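Local coordinates for protein salicylate 5-hydroxylase, large oxygenase component (Ralstonia sp., PDB 7C8Z) that hydroxylates salicylate at its 5-position to give gentisate, as the iron and [2Fe-2S] cluster-bearing oxygenase component of a multicomponent enzyme, at residues 179-187 against 205-215. Residues are numbered along the deposited sequence; the frame is centred on the assembly and turned at random.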
loop_
_atom_site.group_PDB
_atom_site.type_symbol
_atom_site.label_atom_id
_atom_site.label_comp_id
_atom_site.label_asym_id
_atom_site.label_seq_id
_atom_site.Cartn_x
_atom_site.Cartn_y
_atom_site.Cartn_z
ATOM N N ALA A 179 -13.698 24.819 -24.649
ATOM C CA ALA A 179 -12.979 25.568 -25.675
ATOM C C ALA A 179 -12.144 24.584 -26.483
ATOM O O ALA A 179 -11.205 23.978 -25.953
ATOM C CB ALA A 179 -12.098 26.653 -25.057
ATOM N N ALA A 180 -12.493 24.407 -27.749
ATOM C CA ALA A 180 -11.752 23.545 -28.656
ATOM C C ALA A 180 -11.100 24.382 -29.748
ATOM O O ALA A 180 -11.714 25.309 -30.283
ATOM C CB ALA A 180 -12.660 22.478 -29.274
ATOM N N ARG A 181 -9.848 24.059 -30.061
ATOM C CA ARG A 181 -9.099 24.797 -31.070
ATOM C C ARG A 181 -7.957 23.929 -31.572
ATOM O O ARG A 181 -7.247 23.312 -30.772
ATOM C CB ARG A 181 -8.552 26.115 -30.516
ATOM C CG ARG A 181 -7.815 26.935 -31.568
ATOM C CD ARG A 181 -7.194 28.191 -30.989
ATOM N NE ARG A 181 -6.570 29.011 -32.026
ATOM C CZ ARG A 181 -7.049 30.179 -32.444
ATOM N NH1 ARG A 181 -8.162 30.666 -31.913
ATOM N NH2 ARG A 181 -6.418 30.861 -33.390
ATOM N N GLY A 182 -7.805 23.861 -32.893
ATOM C CA GLY A 182 -6.696 23.156 -33.506
ATOM C C GLY A 182 -6.659 21.666 -33.234
ATOM O O GLY A 182 -5.666 21.000 -33.540
ATOM N N GLY A 183 -7.727 21.130 -32.650
ATOM C CA GLY A 183 -7.775 19.737 -32.273
ATOM C C GLY A 183 -7.623 19.483 -30.791
ATOM O O GLY A 183 -7.859 18.353 -30.346
ATOM N N ALA A 184 -7.225 20.488 -30.020
ATOM C CA ALA A 184 -7.100 20.352 -28.579
ATOM C C ALA A 184 -8.358 20.885 -27.907
ATOM O O ALA A 184 -9.007 21.810 -28.404
ATOM C CB ALA A 184 -5.866 21.095 -28.064
ATOM N N VAL A 185 -8.691 20.303 -26.756
ATOM C CA VAL A 185 -9.930 20.600 -26.048
ATOM C C VAL A 185 -9.584 20.907 -24.599
ATOM O O VAL A 185 -9.027 20.049 -23.894
ATOM C CB VAL A 185 -10.935 19.438 -26.127
ATOM C CG1 VAL A 185 -12.262 19.844 -25.521
ATOM C CG2 VAL A 185 -11.126 18.990 -27.569
ATOM N N PHE A 186 -9.909 22.123 -24.168
ATOM C CA PHE A 186 -9.835 22.583 -22.793
ATOM C C PHE A 186 -11.247 22.790 -22.264
ATOM O O PHE A 186 -12.206 22.925 -23.029
ATOM C CB PHE A 186 -9.054 23.903 -22.688
ATOM C CG PHE A 186 -7.582 23.763 -22.940
ATOM C CD1 PHE A 186 -7.110 23.410 -24.191
ATOM C CD2 PHE A 186 -6.669 23.987 -21.922
ATOM C CE1 PHE A 186 -5.762 23.274 -24.421
ATOM C CE2 PHE A 186 -5.320 23.856 -22.149
ATOM C CZ PHE A 186 -4.864 23.498 -23.399
ATOM N N ALA A 187 -11.361 22.864 -20.944
ATOM C CA ALA A 187 -12.652 23.082 -20.313
ATOM C C ALA A 187 -12.442 23.895 -19.047
ATOM O O ALA A 187 -11.313 24.096 -18.591
ATOM C CB ALA A 187 -13.362 21.757 -20.009
ATOM N N LEU A 205 -0.383 31.744 -27.909
ATOM C CA LEU A 205 -1.334 31.154 -28.847
ATOM C C LEU A 205 -0.692 30.932 -30.211
ATOM O O LEU A 205 -1.096 30.014 -30.937
ATOM C CB LEU A 205 -2.596 32.012 -28.969
ATOM C CG LEU A 205 -3.643 31.350 -29.874
ATOM C CD1 LEU A 205 -4.679 30.604 -29.050
ATOM C CD2 LEU A 205 -4.316 32.349 -30.807
ATOM N N HIS A 206 0.325 31.729 -30.565
ATOM C CA HIS A 206 1.033 31.455 -31.808
ATOM C C HIS A 206 1.669 30.064 -31.788
ATOM O O HIS A 206 1.566 29.314 -32.762
ATOM C CB HIS A 206 2.104 32.503 -32.062
ATOM C CG HIS A 206 3.116 32.065 -33.078
ATOM N ND1 HIS A 206 2.871 32.102 -34.434
ATOM C CD2 HIS A 206 4.361 31.547 -32.937
ATOM C CE1 HIS A 206 3.927 31.646 -35.085
ATOM N NE2 HIS A 206 4.845 31.300 -34.201
ATOM N N TYR A 207 2.306 29.688 -30.679
ATOM C CA TYR A 207 2.951 28.379 -30.631
ATOM C C TYR A 207 1.936 27.255 -30.442
ATOM O O TYR A 207 2.101 26.159 -31.006
ATOM C CB TYR A 207 4.016 28.382 -29.535
ATOM C CG TYR A 207 5.111 29.374 -29.849
ATOM C CD1 TYR A 207 6.073 29.091 -30.809
ATOM C CD2 TYR A 207 5.156 30.613 -29.223
ATOM C CE1 TYR A 207 7.063 30.001 -31.116
ATOM C CE2 TYR A 207 6.143 31.530 -29.526
ATOM C CZ TYR A 207 7.093 31.219 -30.474
ATOM O OH TYR A 207 8.081 32.128 -30.780
ATOM N N PHE A 208 0.885 27.511 -29.656
ATOM C CA PHE A 208 -0.237 26.582 -29.567
ATOM C C PHE A 208 -0.741 26.216 -30.956
ATOM O O PHE A 208 -0.828 25.036 -31.310
ATOM C CB PHE A 208 -1.364 27.194 -28.728
ATOM C CG PHE A 208 -2.554 26.279 -28.542
ATOM C CD1 PHE A 208 -3.506 26.128 -29.543
ATOM C CD2 PHE A 208 -2.724 25.576 -27.359
ATOM C CE1 PHE A 208 -4.596 25.286 -29.371
ATOM C CE2 PHE A 208 -3.812 24.738 -27.180
ATOM C CZ PHE A 208 -4.748 24.593 -28.187
ATOM N N ASP A 209 -1.094 27.229 -31.753
ATOM C CA ASP A 209 -1.554 26.989 -33.117
ATOM C C ASP A 209 -0.445 26.425 -33.994
ATOM O O ASP A 209 -0.723 25.732 -34.975
ATOM C CB ASP A 209 -2.103 28.284 -33.709
ATOM C CG ASP A 209 -3.264 28.843 -32.907
ATOM O OD1 ASP A 209 -3.921 28.066 -32.180
ATOM O OD2 ASP A 209 -3.524 30.059 -32.998
ATOM N N ARG A 210 0.810 26.703 -33.650
ATOM C CA ARG A 210 1.927 26.154 -34.399
ATOM C C ARG A 210 1.937 24.634 -34.325
ATOM O O ARG A 210 2.178 23.957 -35.336
ATOM C CB ARG A 210 3.236 26.731 -33.864
ATOM C CG ARG A 210 4.455 26.059 -34.422
ATOM C CD ARG A 210 5.672 26.333 -33.574
ATOM N NE ARG A 210 6.858 25.738 -34.171
ATOM C CZ ARG A 210 7.428 24.621 -33.736
ATOM N NH1 ARG A 210 6.919 23.982 -32.694
ATOM N NH2 ARG A 210 8.508 24.144 -34.342
ATOM N N VAL A 211 1.651 24.074 -33.146
ATOM C CA VAL A 211 1.533 22.621 -33.057
ATOM C C VAL A 211 0.178 22.161 -33.582
ATOM O O VAL A 211 0.096 21.274 -34.439
ATOM C CB VAL A 211 1.771 22.161 -31.606
ATOM C CG1 VAL A 211 1.154 20.800 -31.382
ATOM C CG2 VAL A 211 3.255 22.109 -31.300
ATOM N N PHE A 212 -0.903 22.755 -33.078
ATOM C CA PHE A 212 -2.260 22.428 -33.517
ATOM C C PHE A 212 -2.645 23.378 -34.649
ATOM O O PHE A 212 -3.364 24.362 -34.463
ATOM C CB PHE A 212 -3.233 22.522 -32.350
ATOM C CG PHE A 212 -2.848 21.681 -31.167
ATOM C CD1 PHE A 212 -2.955 20.300 -31.215
ATOM C CD2 PHE A 212 -2.388 22.273 -30.002
ATOM C CE1 PHE A 212 -2.606 19.525 -30.125
ATOM C CE2 PHE A 212 -2.039 21.502 -28.904
ATOM C CZ PHE A 212 -2.145 20.129 -28.967
ATOM N N ASN A 213 -2.152 23.075 -35.850
ATOM C CA ASN A 213 -2.269 23.988 -36.979
ATOM C C ASN A 213 -3.496 23.726 -37.843
ATOM O O ASN A 213 -3.560 24.224 -38.972
ATOM C CB ASN A 213 -1.006 23.933 -37.843
ATOM C CG ASN A 213 -0.868 22.623 -38.614
ATOM O OD1 ASN A 213 -1.668 21.697 -38.457
ATOM N ND2 ASN A 213 0.147 22.552 -39.468
ATOM N N GLY A 214 -4.468 22.973 -37.345
ATOM C CA GLY A 214 -5.684 22.710 -38.075
ATOM C C GLY A 214 -5.745 21.351 -38.736
ATOM O O GLY A 214 -6.838 20.918 -39.121
ATOM N N ARG A 215 -4.610 20.676 -38.898
ATOM C CA ARG A 215 -4.639 19.308 -39.391
ATOM C C ARG A 215 -5.394 18.424 -38.404
ATOM O O ARG A 215 -5.425 18.689 -37.201
ATOM C CB ARG A 215 -3.217 18.776 -39.568
ATOM C CG ARG A 215 -2.395 19.445 -40.648
ATOM C CD ARG A 215 -0.942 18.998 -40.560
ATOM N NE ARG A 215 -0.239 19.673 -39.474
ATOM C CZ ARG A 215 1.015 19.419 -39.106
ATOM N NH1 ARG A 215 1.720 18.486 -39.736
ATOM N NH2 ARG A 215 1.565 20.103 -38.106
HETATM O O HOH W 1 -4.058 20.423 -35.931
#
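Arg181 forms a two-pronged salt bridge with Asp209. Arg181 NE meets Asp209 OD1 on the syn side at 2.8 Å, tilted 28° out of the carboxylate plane. Arg181 NH2 makes a weak bond to Asp209 OD2 at 3.0 Å. The guanidinium and carboxylate planes lie 17° apart. The arginine chain is extended from CG to NE, with CG anti to the backbone N (chi1 -178°), which carries the charged end across to the helix. Leu205 CD2 lies over one face of the guanidinium, 3.6 Å from Arg181 NH2. Glu197 offers Arg181 NH1 a second, long and weak ion pair.

Next to the ion pair, aromatic rings and Ala184 pack together. Ala184 CB sits squarely over one face of the Phe212 ring in a CH-pi contact, 3.9 Å from the ring centroid, and also touches Phe208 CZ at 3.7 Å. Val211 covers the opposite face of Phe212. Phe208 turns its edge to the Arg181 carbonyl oxygen, while Phe208 CE2 meets Phe186 CE1 at 3.7 Å. These two side chains run alongside each other, pointing opposite ways. Phe196 of the same helix meets Phe208 edge-to-face.

At the turn the backbones come close, with Gly182 CA 4.5 Å from Phe212 CA. A water bridges the segments, donating to Gly182 O at 2.9 Å and to Arg215 O. Asn213 OD1 accepts from both N and NE of Arg215; the bond to N closes an Asx turn.

The arrangement is a beta hairpin with a type I' turn, Arg181 to Ala184, in the Rieske region of a ring-hydroxylating oxygenase alpha subunit. It packs onto the C-terminal end of helix 196-211, whose Phe208, with the following Phe212, also touches strands 321-326 and 330-335 of the catalytic-domain sheet.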